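Local coordinates for malonyl CoA:acyl carrier protein malonyltransferase (Streptomyces coelicolor, PDB 1NM2) that probably transfers the malonyl group from malonyl-CoA to holo acyl carrier protein, supplying malonyl-ACP for fatty acid biosynthesis, at residues L220-D234 and V238-Q251. Residues are numbered along the deposited sequence; the frame is centred on the assembly and turned at random.
Sequences LTPADPKVTYVSNKD and VASGTEVLDRLVGQ
Y229 lays one ring face against V244, whose CG1 sits 4.2 Å from the ring centroid in a CH-pi contact, nearer CE2 and CZ than the middle. With CG anti to the backbone N (chi1 -178°), the ring is directed onto the helix side chains and its OH meets L248 CD2; the hydroxyl of this buried tyrosine hydrogen-bonds E101 O. V238 N donates to Y229 O at 2.9 Å, tying the strand to the lead-in of helix 241-251. At the start of the helix, D224 OD2 accepts from G241 N (2.9 Å, 166°) on its anti side, while S240 OG caps through weak bonds to T242 N and E243 N. At G241 a CB would clash with A223 O, which suits glycine. Farther along, P222 CG packs on L245 CD2 (3.8 Å). Nearly two turns in, R247 is long enough to grip D234 end-on, NH1 to OD2 (2.9 Å) and NH2 to OD1 (3.1 Å), with V238 CG2 over one guanidinium face. NH1 also gives a weak bond to S231 OG, which accepts from K233 N in an ST turn. An alanine in place of R247 would probably leave D234 without its cationic mate, though R236 N still bonds OD2. N232 bonds S98 N and G96 O of a probable nucleophile elbow; the two-nitrogen salt bridge thus joins the helix to residues beside that elbow through paired charges.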
loop_
_atom_site.group_PDB
_atom_site.type_symbol
_atom_site.label_atom_id
_atom_site.label_comp_id
_atom_site.label_asym_id
_atom_site.label_seq_id
_atom_site.Cartn_x
_atom_site.Cartn_y
_atom_site.Cartn_z
ATOM N N LEU A 220 -18.175 8.366 -6.205
ATOM C CA LEU A 220 -17.515 9.112 -5.145
ATOM C C LEU A 220 -17.403 10.602 -5.428
ATOM O O LEU A 220 -17.404 11.039 -6.580
ATOM C CB LEU A 220 -16.108 8.554 -4.908
ATOM C CG LEU A 220 -15.995 7.056 -4.615
ATOM C CD1 LEU A 220 -14.531 6.676 -4.465
ATOM C CD2 LEU A 220 -16.773 6.723 -3.349
ATOM N N THR A 221 -17.314 11.368 -4.351
ATOM C CA THR A 221 -17.150 12.810 -4.418
ATOM C C THR A 221 -16.030 13.078 -3.422
ATOM O O THR A 221 -16.277 13.262 -2.230
ATOM C CB THR A 221 -18.420 13.554 -3.972
ATOM O OG1 THR A 221 -19.518 13.168 -4.809
ATOM C CG2 THR A 221 -18.219 15.056 -4.083
ATOM N N PRO A 222 -14.775 13.075 -3.899
ATOM C CA PRO A 222 -13.591 13.308 -3.071
ATOM C C PRO A 222 -13.429 14.742 -2.591
ATOM O O PRO A 222 -13.698 15.689 -3.328
ATOM C CB PRO A 222 -12.453 12.887 -3.989
ATOM C CG PRO A 222 -12.944 13.332 -5.319
ATOM C CD PRO A 222 -14.386 12.859 -5.304
ATOM N N ALA A 223 -12.993 14.893 -1.347
ATOM C CA ALA A 223 -12.762 16.214 -0.787
ATOM C C ALA A 223 -11.266 16.513 -0.886
ATOM O O ALA A 223 -10.451 15.597 -1.025
ATOM C CB ALA A 223 -13.202 16.255 0.669
ATOM N N ASP A 224 -10.910 17.789 -0.833
ATOM C CA ASP A 224 -9.509 18.174 -0.882
ATOM C C ASP A 224 -8.832 17.657 0.380
ATOM O O ASP A 224 -9.423 17.660 1.455
ATOM C CB ASP A 224 -9.377 19.698 -0.967
ATOM C CG ASP A 224 -9.691 20.228 -2.353
ATOM O OD1 ASP A 224 -9.787 21.462 -2.516
ATOM O OD2 ASP A 224 -9.834 19.406 -3.283
ATOM N N PRO A 225 -7.585 17.187 0.263
ATOM C CA PRO A 225 -6.878 16.674 1.440
ATOM C C PRO A 225 -6.677 17.745 2.512
ATOM O O PRO A 225 -6.309 18.877 2.205
ATOM C CB PRO A 225 -5.555 16.173 0.857
ATOM C CG PRO A 225 -5.349 17.063 -0.335
ATOM C CD PRO A 225 -6.731 17.137 -0.937
ATOM N N LYS A 226 -6.928 17.384 3.768
ATOM C CA LYS A 226 -6.777 18.321 4.882
ATOM C C LYS A 226 -5.368 18.226 5.457
ATOM O O LYS A 226 -4.950 19.059 6.261
ATOM C CB LYS A 226 -7.801 18.007 5.975
ATOM C CG LYS A 226 -9.242 18.074 5.502
ATOM C CD LYS A 226 -10.207 17.625 6.594
ATOM C CE LYS A 226 -11.643 17.579 6.079
ATOM N NZ LYS A 226 -12.610 17.096 7.118
ATOM N N VAL A 227 -4.652 17.186 5.043
ATOM C CA VAL A 227 -3.285 16.945 5.476
ATOM C C VAL A 227 -2.488 16.675 4.203
ATOM O O VAL A 227 -3.033 16.143 3.232
ATOM C CB VAL A 227 -3.199 15.707 6.392
ATOM C CG1 VAL A 227 -1.794 15.567 6.945
ATOM C CG2 VAL A 227 -4.218 15.816 7.521
ATOM N N THR A 228 -1.211 17.043 4.201
ATOM C CA THR A 228 -0.364 16.830 3.033
ATOM C C THR A 228 -0.433 15.368 2.588
ATOM O O THR A 228 -0.161 14.458 3.371
ATOM C CB THR A 228 1.095 17.200 3.339
ATOM O OG1 THR A 228 1.157 18.566 3.773
ATOM C CG2 THR A 228 1.957 17.030 2.094
ATOM N N TYR A 229 -0.803 15.155 1.330
ATOM C CA TYR A 229 -0.932 13.811 0.769
ATOM C C TYR A 229 0.162 13.562 -0.278
ATOM O O TYR A 229 0.193 14.222 -1.316
ATOM C CB TYR A 229 -2.315 13.660 0.126
ATOM C CG TYR A 229 -2.588 12.287 -0.444
ATOM C CD1 TYR A 229 -3.208 11.302 0.321
ATOM C CD2 TYR A 229 -2.193 11.964 -1.744
ATOM C CE1 TYR A 229 -3.429 10.024 -0.194
ATOM C CE2 TYR A 229 -2.404 10.695 -2.263
ATOM C CZ TYR A 229 -3.021 9.732 -1.485
ATOM O OH TYR A 229 -3.206 8.470 -1.996
ATOM N N VAL A 230 1.047 12.606 -0.004
ATOM C CA VAL A 230 2.146 12.276 -0.913
ATOM C C VAL A 230 1.762 11.090 -1.793
ATOM O O VAL A 230 1.402 10.026 -1.284
ATOM C CB VAL A 230 3.429 11.932 -0.118
ATOM C CG1 VAL A 230 4.579 11.628 -1.074
ATOM C CG2 VAL A 230 3.800 13.098 0.788
ATOM N N SER A 231 1.872 11.273 -3.108
ATOM C CA SER A 231 1.487 10.252 -4.088
ATOM C C SER A 231 2.566 9.321 -4.658
ATOM O O SER A 231 3.683 9.746 -4.969
ATOM C CB SER A 231 0.750 10.942 -5.247
ATOM O OG SER A 231 0.572 10.081 -6.361
ATOM N N ASN A 232 2.189 8.048 -4.816
ATOM C CA ASN A 232 3.052 6.989 -5.355
ATOM C C ASN A 232 3.534 7.225 -6.782
ATOM O O ASN A 232 4.592 6.742 -7.176
ATOM C CB ASN A 232 2.311 5.650 -5.364
ATOM C CG ASN A 232 2.265 4.986 -4.014
ATOM O OD1 ASN A 232 1.741 3.886 -3.886
ATOM N ND2 ASN A 232 2.813 5.646 -2.998
ATOM N N LYS A 233 2.727 7.924 -7.569
ATOM C CA LYS A 233 3.059 8.183 -8.967
ATOM C C LYS A 233 4.416 8.837 -9.179
ATOM O O LYS A 233 5.223 8.375 -9.983
ATOM C CB LYS A 233 1.973 9.063 -9.603
ATOM C CG LYS A 233 2.347 9.684 -10.946
ATOM C CD LYS A 233 1.624 9.017 -12.096
ATOM C CE LYS A 233 1.676 9.871 -13.361
ATOM N NZ LYS A 233 3.068 10.152 -13.804
ATOM N N ASP A 234 4.663 9.913 -8.447
ATOM C CA ASP A 234 5.890 10.671 -8.603
ATOM C C ASP A 234 6.396 11.260 -7.287
ATOM O O ASP A 234 7.251 12.141 -7.289
ATOM C CB ASP A 234 5.620 11.796 -9.592
ATOM C CG ASP A 234 4.417 12.629 -9.194
ATOM O OD1 ASP A 234 3.941 13.424 -10.025
ATOM O OD2 ASP A 234 3.946 12.486 -8.041
ATOM N N VAL A 238 -0.198 16.151 -3.470
ATOM C CA VAL A 238 -1.345 16.501 -4.301
ATOM C C VAL A 238 -2.340 17.307 -3.472
ATOM O O VAL A 238 -2.848 16.829 -2.457
ATOM C CB VAL A 238 -2.039 15.234 -4.848
ATOM C CG1 VAL A 238 -3.130 15.619 -5.834
ATOM C CG2 VAL A 238 -1.019 14.334 -5.515
ATOM N N ALA A 239 -2.621 18.531 -3.908
ATOM C CA ALA A 239 -3.533 19.406 -3.177
ATOM C C ALA A 239 -5.012 19.240 -3.514
ATOM O O ALA A 239 -5.872 19.616 -2.721
ATOM C CB ALA A 239 -3.117 20.864 -3.384
ATOM N N SER A 240 -5.302 18.667 -4.677
ATOM C CA SER A 240 -6.680 18.478 -5.131
ATOM C C SER A 240 -7.263 17.090 -4.880
ATOM O O SER A 240 -6.631 16.081 -5.189
ATOM C CB SER A 240 -6.765 18.792 -6.629
ATOM O OG SER A 240 -7.979 18.330 -7.183
ATOM N N GLY A 241 -8.483 17.055 -4.342
ATOM C CA GLY A 241 -9.153 15.797 -4.064
ATOM C C GLY A 241 -9.447 14.975 -5.312
ATOM O O GLY A 241 -9.343 13.745 -5.289
ATOM N N THR A 242 -9.826 15.640 -6.399
ATOM C CA THR A 242 -10.106 14.939 -7.648
ATOM C C THR A 242 -8.799 14.411 -8.246
ATOM O O THR A 242 -8.778 13.329 -8.834
ATOM C CB THR A 242 -10.815 15.858 -8.682
ATOM O OG1 THR A 242 -10.079 17.079 -8.825
ATOM C CG2 THR A 242 -12.233 16.171 -8.235
ATOM N N GLU A 243 -7.709 15.163 -8.089
ATOM C CA GLU A 243 -6.418 14.708 -8.604
ATOM C C GLU A 243 -5.928 13.519 -7.777
ATOM O O GLU A 243 -5.256 12.619 -8.299
ATOM C CB GLU A 243 -5.384 15.846 -8.595
ATOM C CG GLU A 243 -5.620 16.877 -9.702
ATOM C CD GLU A 243 -4.539 17.945 -9.782
ATOM O OE1 GLU A 243 -4.576 18.757 -10.733
ATOM O OE2 GLU A 243 -3.655 17.980 -8.902
ATOM N N VAL A 244 -6.273 13.507 -6.490
ATOM C CA VAL A 244 -5.894 12.399 -5.621
ATOM C C VAL A 244 -6.607 11.141 -6.122
ATOM O O VAL A 244 -5.989 10.091 -6.315
ATOM C CB VAL A 244 -6.314 12.653 -4.148
ATOM C CG1 VAL A 244 -6.258 11.346 -3.355
ATOM C CG2 VAL A 244 -5.384 13.687 -3.509
ATOM N N LEU A 245 -7.913 11.258 -6.336
ATOM C CA LEU A 245 -8.712 10.141 -6.816
ATOM C C LEU A 245 -8.288 9.657 -8.204
ATOM O O LEU A 245 -8.212 8.447 -8.451
ATOM C CB LEU A 245 -10.196 10.525 -6.826
ATOM C CG LEU A 245 -11.187 9.446 -7.281
ATOM C CD1 LEU A 245 -11.004 8.182 -6.459
ATOM C CD2 LEU A 245 -12.601 9.968 -7.145
ATOM N N ASP A 246 -8.020 10.587 -9.116
ATOM C CA ASP A 246 -7.613 10.198 -10.461
ATOM C C ASP A 246 -6.297 9.429 -10.394
ATOM O O ASP A 246 -6.115 8.442 -11.110
ATOM C CB ASP A 246 -7.467 11.420 -11.382
ATOM C CG ASP A 246 -8.807 12.072 -11.718
ATOM O OD1 ASP A 246 -9.838 11.371 -11.737
ATOM O OD2 ASP A 246 -8.830 13.289 -11.982
ATOM N N ARG A 247 -5.388 9.878 -9.531
ATOM C CA ARG A 247 -4.101 9.212 -9.370
ATOM C C ARG A 247 -4.277 7.793 -8.820
ATOM O O ARG A 247 -3.605 6.863 -9.274
ATOM C CB ARG A 247 -3.192 10.028 -8.448
ATOM C CG ARG A 247 -2.547 11.219 -9.131
ATOM C CD ARG A 247 -1.788 12.096 -8.153
ATOM N NE ARG A 247 -1.000 13.108 -8.852
ATOM C CZ ARG A 247 0.330 13.123 -8.895
ATOM N NH1 ARG A 247 1.031 12.176 -8.274
ATOM N NH2 ARG A 247 0.958 14.078 -9.565
ATOM N N LEU A 248 -5.177 7.628 -7.850
ATOM C CA LEU A 248 -5.447 6.313 -7.264
ATOM C C LEU A 248 -5.930 5.344 -8.344
ATOM O O LEU A 248 -5.474 4.204 -8.423
ATOM C CB LEU A 248 -6.536 6.408 -6.183
ATOM C CG LEU A 248 -6.248 7.076 -4.836
ATOM C CD1 LEU A 248 -7.553 7.218 -4.056
ATOM C CD2 LEU A 248 -5.245 6.239 -4.046
ATOM N N VAL A 249 -6.863 5.804 -9.169
ATOM C CA VAL A 249 -7.419 4.972 -10.230
ATOM C C VAL A 249 -6.362 4.570 -11.257
ATOM O O VAL A 249 -6.319 3.420 -11.695
ATOM C CB VAL A 249 -8.571 5.697 -10.952
ATOM C CG1 VAL A 249 -9.131 4.818 -12.066
ATOM C CG2 VAL A 249 -9.668 6.052 -9.954
ATOM N N GLY A 250 -5.512 5.521 -11.629
ATOM C CA GLY A 250 -4.468 5.250 -12.602
ATOM C C GLY A 250 -3.303 4.435 -12.069
ATOM O O GLY A 250 -2.692 3.681 -12.824
ATOM N N GLN A 251 -3.002 4.573 -10.776
ATOM C CA GLN A 251 -1.887 3.857 -10.156
ATOM C C GLN A 251 -1.913 2.337 -10.269
ATOM O O GLN A 251 -0.869 1.699 -10.148
ATOM C CB GLN A 251 -1.747 4.225 -8.667
ATOM C CG GLN A 251 -0.841 5.426 -8.386
ATOM C CD GLN A 251 0.529 5.295 -9.034
ATOM O OE1 GLN A 251 1.336 4.422 -8.674
ATOM N NE2 GLN A 251 0.799 6.156 -10.000
HETATM O O HOH W 1 -1.546 17.432 -0.106
HETATM O O HOH W 2 -3.685 9.352 -5.188
#